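Long-range contacts in esterase (Staphylococcus aureus subsp. aureus USA300_TCH1516, PDB 3D7R), which is a putative esterase of the alpha/beta hydrolase fold that probably hydrolyses ester bonds: residues H270-K274 with E288-Y292; I202-T206 with I246-N250. All blocks are in the same frame, centred on the assembly; numbering follows the deposited sequence.

Both contacts lie in the part of the alpha/beta hydrolase fold that follows strand 195-199, and their centres are about 14 Å apart. They come in series along the chain: contact 2 ties the loop 202-206, after strand 195-199, to the loop 246-250, ahead of strand 259-264, and contact 1 then joins the start of helix 270-282 to the outermost strand 287-292. Helix 270-282 connects them. The Met273 side chain faces the strand in contact 1, while its CA, together with the carbonyl O and side chain of Asp272, packs on Leu203, Asp204 and Ile249 of contact 2. The first turn of this helix therefore touches both the edge strand of the central sheet and the two loops.

Contact 1: residues H270-K274 with E288-Y292; sequences HPDMK and EFYDY
The first turn of helix 270-282 runs nearly antiparallel to strand 288-292, the short axes 154° apart and 11.1 Å from each other at closest approach. At this spacing the gap is bridged by side chains, with His270 set against Asp291 and Met273 against Phe289. The CG of His270 is anti to the backbone N (chi1 -176°), which carries the imidazole out to the strand. There NE2 donates to OD2 of Asp291 at 2.7 Å in an almost straight bond (173°), lying in the ring plane and reaching the syn side of the carboxylate. In the Phe289 ring, CZ meets CB of Met273 at 3.9 Å, and the selenium of that selenomethionine sits obliquely 5.0 Å from the ring centroid, a Met-aromatic contact. Lys274 comes in at the ring edge, its CD 3.6 Å from CE2 of Phe289, while CB of Asp291 lies over one face. The bent lysine chain brings NZ to a water at 2.7 Å, and this water donates to OD2 of Asp291. On the far side of the strand, Tyr290 and Tyr292 pack against helix 305-318. The contact belongs to the beta-alpha-beta unit formed by strand 259-264, helix 270-282 and strand 287-292. Chemically, OD2 of Asp291 is gripped by both the imidazole N-H and the water, which probably restrains the carboxylate; NZ of Lys274, 4.4 Å from OD2 of Asp291 and so beyond a salt bridge, reaches it through the water and would probably add to the stabilisation of its negative charge.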
loop_
_atom_site.group_PDB
_atom_site.type_symbol
_atom_site.label_atom_id
_atom_site.label_comp_id
_atom_site.label_asym_id
_atom_site.label_seq_id
_atom_site.Cartn_x
_atom_site.Cartn_y
_atom_site.Cartn_z
ATOM N N HIS A 270 5.133 -7.316 -11.588
ATOM C CA HIS A 270 4.692 -6.714 -12.845
ATOM C C HIS A 270 3.746 -7.613 -13.674
ATOM O O HIS A 270 2.720 -7.116 -14.149
ATOM C CB HIS A 270 5.863 -6.138 -13.661
ATOM C CG HIS A 270 5.431 -5.429 -14.908
ATOM N ND1 HIS A 270 5.269 -6.079 -16.117
ATOM C CD2 HIS A 270 5.106 -4.132 -15.134
ATOM C CE1 HIS A 270 4.872 -5.211 -17.031
ATOM N NE2 HIS A 270 4.768 -4.023 -16.460
ATOM N N PRO A 271 4.075 -8.914 -13.865
ATOM C CA PRO A 271 3.074 -9.785 -14.502
ATOM C C PRO A 271 1.693 -9.771 -13.843
ATOM O O PRO A 271 0.696 -9.725 -14.563
ATOM C CB PRO A 271 3.695 -11.176 -14.388
ATOM C CG PRO A 271 5.176 -10.894 -14.470
ATOM C CD PRO A 271 5.329 -9.657 -13.608
ATOM N N ASP A 272 1.635 -9.808 -12.506
ATOM C CA ASP A 272 0.363 -9.702 -11.783
ATOM C C ASP A 272 -0.372 -8.389 -12.008
ATOM O O ASP A 272 -1.598 -8.372 -12.124
ATOM C CB ASP A 272 0.546 -10.005 -10.285
ATOM C CG ASP A 272 0.868 -11.481 -10.038
ATOM O OD1 ASP A 272 0.234 -12.343 -10.726
ATOM O OD2 ASP A 272 1.767 -11.785 -9.198
HETATM N N MSE A 273 0.363 -7.283 -12.075
HETATM C CA MSE A 273 -0.278 -6.004 -12.387
HETATM C C MSE A 273 -0.868 -5.998 -13.794
HETATM O O MSE A 273 -1.974 -5.488 -14.000
HETATM C CB MSE A 273 0.683 -4.811 -12.196
HETATM C CG MSE A 273 1.140 -4.630 -10.745
HETATM SE SE MSE A 273 2.219 -3.014 -10.610
HETATM C CE MSE A 273 3.898 -3.666 -11.333
ATOM N N LYS A 274 -0.139 -6.553 -14.759
ATOM C CA LYS A 274 -0.658 -6.634 -16.129
ATOM C C LYS A 274 -1.867 -7.562 -16.200
ATOM O O LYS A 274 -2.828 -7.277 -16.916
ATOM C CB LYS A 274 0.423 -7.100 -17.121
ATOM C CG LYS A 274 1.593 -6.098 -17.332
ATOM C CD LYS A 274 1.148 -4.801 -18.013
ATOM C CE LYS A 274 1.278 -4.879 -19.521
ATOM N NZ LYS A 274 0.700 -3.648 -20.143
ATOM N N GLU A 288 -6.561 2.991 -14.885
ATOM C CA GLU A 288 -5.413 3.637 -15.522
ATOM C C GLU A 288 -4.182 2.967 -14.952
ATOM O O GLU A 288 -4.025 2.911 -13.735
ATOM C CB GLU A 288 -5.368 5.150 -15.222
ATOM C CG GLU A 288 -6.259 6.006 -16.109
ATOM C CD GLU A 288 -6.406 7.435 -15.611
ATOM O OE1 GLU A 288 -5.491 7.965 -14.931
ATOM O OE2 GLU A 288 -7.459 8.032 -15.904
ATOM N N PHE A 289 -3.327 2.421 -15.812
ATOM C CA PHE A 289 -2.083 1.845 -15.342
ATOM C C PHE A 289 -0.932 2.711 -15.868
ATOM O O PHE A 289 -0.734 2.853 -17.078
ATOM C CB PHE A 289 -1.988 0.369 -15.772
ATOM C CG PHE A 289 -0.752 -0.356 -15.293
ATOM C CD1 PHE A 289 -0.000 0.105 -14.205
ATOM C CD2 PHE A 289 -0.361 -1.534 -15.918
ATOM C CE1 PHE A 289 1.138 -0.573 -13.771
ATOM C CE2 PHE A 289 0.782 -2.243 -15.489
ATOM C CZ PHE A 289 1.534 -1.752 -14.420
ATOM N N TYR A 290 -0.222 3.339 -14.944
ATOM C CA TYR A 290 0.968 4.093 -15.280
ATOM C C TYR A 290 2.155 3.157 -15.054
ATOM O O TYR A 290 2.539 2.891 -13.927
ATOM C CB TYR A 290 1.061 5.348 -14.409
ATOM C CG TYR A 290 -0.087 6.329 -14.593
ATOM C CD1 TYR A 290 0.004 7.366 -15.534
ATOM C CD2 TYR A 290 -1.262 6.220 -13.843
ATOM C CE1 TYR A 290 -1.033 8.290 -15.701
ATOM C CE2 TYR A 290 -2.316 7.143 -14.005
ATOM C CZ TYR A 290 -2.184 8.171 -14.936
ATOM O OH TYR A 290 -3.198 9.082 -15.124
ATOM N N ASP A 291 2.695 2.634 -16.144
ATOM C CA ASP A 291 3.687 1.559 -16.098
ATOM C C ASP A 291 5.043 2.139 -16.480
ATOM O O ASP A 291 5.228 2.612 -17.606
ATOM C CB ASP A 291 3.289 0.462 -17.081
ATOM C CG ASP A 291 4.121 -0.815 -16.933
ATOM O OD1 ASP A 291 5.058 -0.858 -16.102
ATOM O OD2 ASP A 291 3.805 -1.797 -17.650
ATOM N N TYR A 292 5.979 2.113 -15.530
ATOM C CA TYR A 292 7.322 2.688 -15.722
ATOM C C TYR A 292 8.343 1.579 -16.005
ATOM O O TYR A 292 8.809 0.924 -15.093
ATOM C CB TYR A 292 7.727 3.463 -14.471
ATOM C CG TYR A 292 7.020 4.790 -14.292
ATOM C CD1 TYR A 292 7.742 5.982 -14.358
ATOM C CD2 TYR A 292 5.644 4.860 -14.034
ATOM C CE1 TYR A 292 7.118 7.210 -14.189
ATOM C CE2 TYR A 292 5.001 6.109 -13.863
ATOM C CZ TYR A 292 5.761 7.269 -13.947
ATOM O OH TYR A 292 5.186 8.507 -13.763
HETATM O O HOH W 1 1.777 -1.291 -19.509
#

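Contact 2: residues I202-T206 with I246-N250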
loop_
_atom_site.group_PDB
_atom_site.type_symbol
_atom_site.label_atom_id
_atom_site.label_comp_id
_atom_site.label_asym_id
_atom_site.label_seq_id
_atom_site.Cartn_x
_atom_site.Cartn_y
_atom_site.Cartn_z
ATOM N N ILE A 202 1.189 -5.716 -4.294
ATOM C CA ILE A 202 1.537 -7.135 -4.350
ATOM C C ILE A 202 0.207 -7.897 -4.465
ATOM O O ILE A 202 -0.367 -8.343 -3.466
ATOM C CB ILE A 202 2.374 -7.575 -3.105
ATOM C CG1 ILE A 202 3.687 -6.789 -3.016
ATOM C CG2 ILE A 202 2.677 -9.081 -3.150
ATOM C CD1 ILE A 202 4.374 -6.945 -1.630
ATOM N N LEU A 203 -0.296 -7.993 -5.695
ATOM C CA LEU A 203 -1.635 -8.515 -5.952
ATOM C C LEU A 203 -1.838 -10.005 -5.668
ATOM O O LEU A 203 -2.955 -10.440 -5.363
ATOM C CB LEU A 203 -2.056 -8.168 -7.384
ATOM C CG LEU A 203 -2.150 -6.640 -7.583
ATOM C CD1 LEU A 203 -2.171 -6.253 -9.050
ATOM C CD2 LEU A 203 -3.360 -6.058 -6.850
ATOM N N ASP A 204 -0.759 -10.781 -5.774
ATOM C CA ASP A 204 -0.802 -12.214 -5.525
ATOM C C ASP A 204 0.338 -12.499 -4.554
ATOM O O ASP A 204 1.501 -12.370 -4.933
ATOM C CB ASP A 204 -0.626 -12.958 -6.863
ATOM C CG ASP A 204 -0.562 -14.484 -6.719
ATOM O OD1 ASP A 204 -0.607 -15.018 -5.590
ATOM O OD2 ASP A 204 -0.443 -15.151 -7.770
ATOM N N ALA A 205 0.011 -12.853 -3.309
ATOM C CA ALA A 205 1.027 -13.051 -2.272
ATOM C C ALA A 205 1.918 -14.283 -2.484
ATOM O O ALA A 205 2.955 -14.418 -1.831
ATOM C CB ALA A 205 0.388 -13.111 -0.884
ATOM N N THR A 206 1.502 -15.196 -3.360
ATOM C CA THR A 206 2.301 -16.394 -3.641
ATOM C C THR A 206 3.483 -16.082 -4.553
ATOM O O THR A 206 4.499 -16.792 -4.512
ATOM C CB THR A 206 1.493 -17.501 -4.335
ATOM O OG1 THR A 206 1.084 -17.044 -5.628
ATOM C CG2 THR A 206 0.262 -17.883 -3.521
ATOM N N ILE A 246 -6.204 -12.084 0.952
ATOM C CA ILE A 246 -4.734 -11.995 1.002
ATOM C C ILE A 246 -4.149 -11.632 -0.372
ATOM O O ILE A 246 -3.244 -10.804 -0.470
ATOM C CB ILE A 246 -4.130 -13.335 1.469
ATOM C CG1 ILE A 246 -4.608 -13.641 2.898
ATOM C CG2 ILE A 246 -2.589 -13.287 1.398
ATOM C CD1 ILE A 246 -4.388 -15.053 3.317
ATOM N N SER A 247 -4.681 -12.264 -1.415
ATOM C CA SER A 247 -4.279 -12.038 -2.789
ATOM C C SER A 247 -5.498 -11.504 -3.549
ATOM O O SER A 247 -6.234 -12.286 -4.152
ATOM C CB SER A 247 -3.784 -13.351 -3.401
ATOM O OG SER A 247 -2.565 -13.756 -2.800
ATOM N N PRO A 248 -5.732 -10.177 -3.484
ATOM C CA PRO A 248 -6.920 -9.534 -4.039
ATOM C C PRO A 248 -7.052 -9.624 -5.574
ATOM O O PRO A 248 -8.126 -9.321 -6.129
ATOM C CB PRO A 248 -6.774 -8.080 -3.567
ATOM C CG PRO A 248 -5.318 -7.889 -3.394
ATOM C CD PRO A 248 -4.847 -9.190 -2.833
ATOM N N ILE A 249 -6.003 -10.093 -6.253
ATOM C CA ILE A 249 -6.137 -10.430 -7.683
ATOM C C ILE A 249 -7.288 -11.454 -7.883
ATOM O O ILE A 249 -7.908 -11.507 -8.960
ATOM C CB ILE A 249 -4.818 -10.991 -8.269
ATOM C CG1 ILE A 249 -4.842 -10.936 -9.809
ATOM C CG2 ILE A 249 -4.515 -12.413 -7.682
ATOM C CD1 ILE A 249 -3.438 -10.972 -10.451
ATOM N N ASN A 250 -7.563 -12.236 -6.830
ATOM C CA ASN A 250 -8.616 -13.252 -6.846
ATOM C C ASN A 250 -9.962 -12.717 -6.329
ATOM O O ASN A 250 -10.942 -13.471 -6.278
ATOM C CB ASN A 250 -8.207 -14.450 -5.974
ATOM C CG ASN A 250 -7.000 -15.199 -6.517
ATOM O OD1 ASN A 250 -6.807 -15.302 -7.746
ATOM N ND2 ASN A 250 -6.174 -15.738 -5.601
HETATM O O HOH W 2 -0.733 -10.008 -1.328
#
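Leu203 and Ile249 anchor the tightly packed half of this contact between the irregular segment 202-206 and segment 246-250, which ends in a 3-10 turn at 248-250. CB of Leu203 is 4.0 Å from CB of Ile249. The backbone N of Ile249 donates to the carbonyl O of Leu203 at 3.2 Å, tilted 26° from the carbonyl plane. The CG2 of Ile249 rests against the same oxygen of Leu203 at 3.4 Å, and CD of Pro248 also abuts it, so apolar carbons crowd the acceptor beside its N-H partner. Helix 173-187 and helix 270-282 close over this end, with Leu179 touching both Leu203 and Pro248 and Phe276 touching Leu203. Further along, OG of Ser247 accepts from the backbone N of Ala205 at 2.8 Å, and its second bond is to the carbonyl O of Leu241. Beside it, CB of Ala205 packs on CG2 of Ile246 at 3.8 Å, against Met232 of helix 225-236. The join is looser between Ile202 and Ile246, whose side chains do not meet: a single water donates to both carbonyl oxygens, at 2.7 Å to O of Ile202. Asp204 and Thr206 form the more exposed margin. There OD1 of Asp204 receives N and OG1 of Thr206 from one face of its carboxylate plane, the OG1 bond being 2.6 Å, while CB of Asp204 packs on CG2 of Ile249. The bond from N of Thr206 closes an Asx turn within the loop following strand 195-199. In this alpha/beta hydrolase fold, the contact clamps that loop to the one leading into strand 259-264, across the region holding helices 214-219 and 225-236.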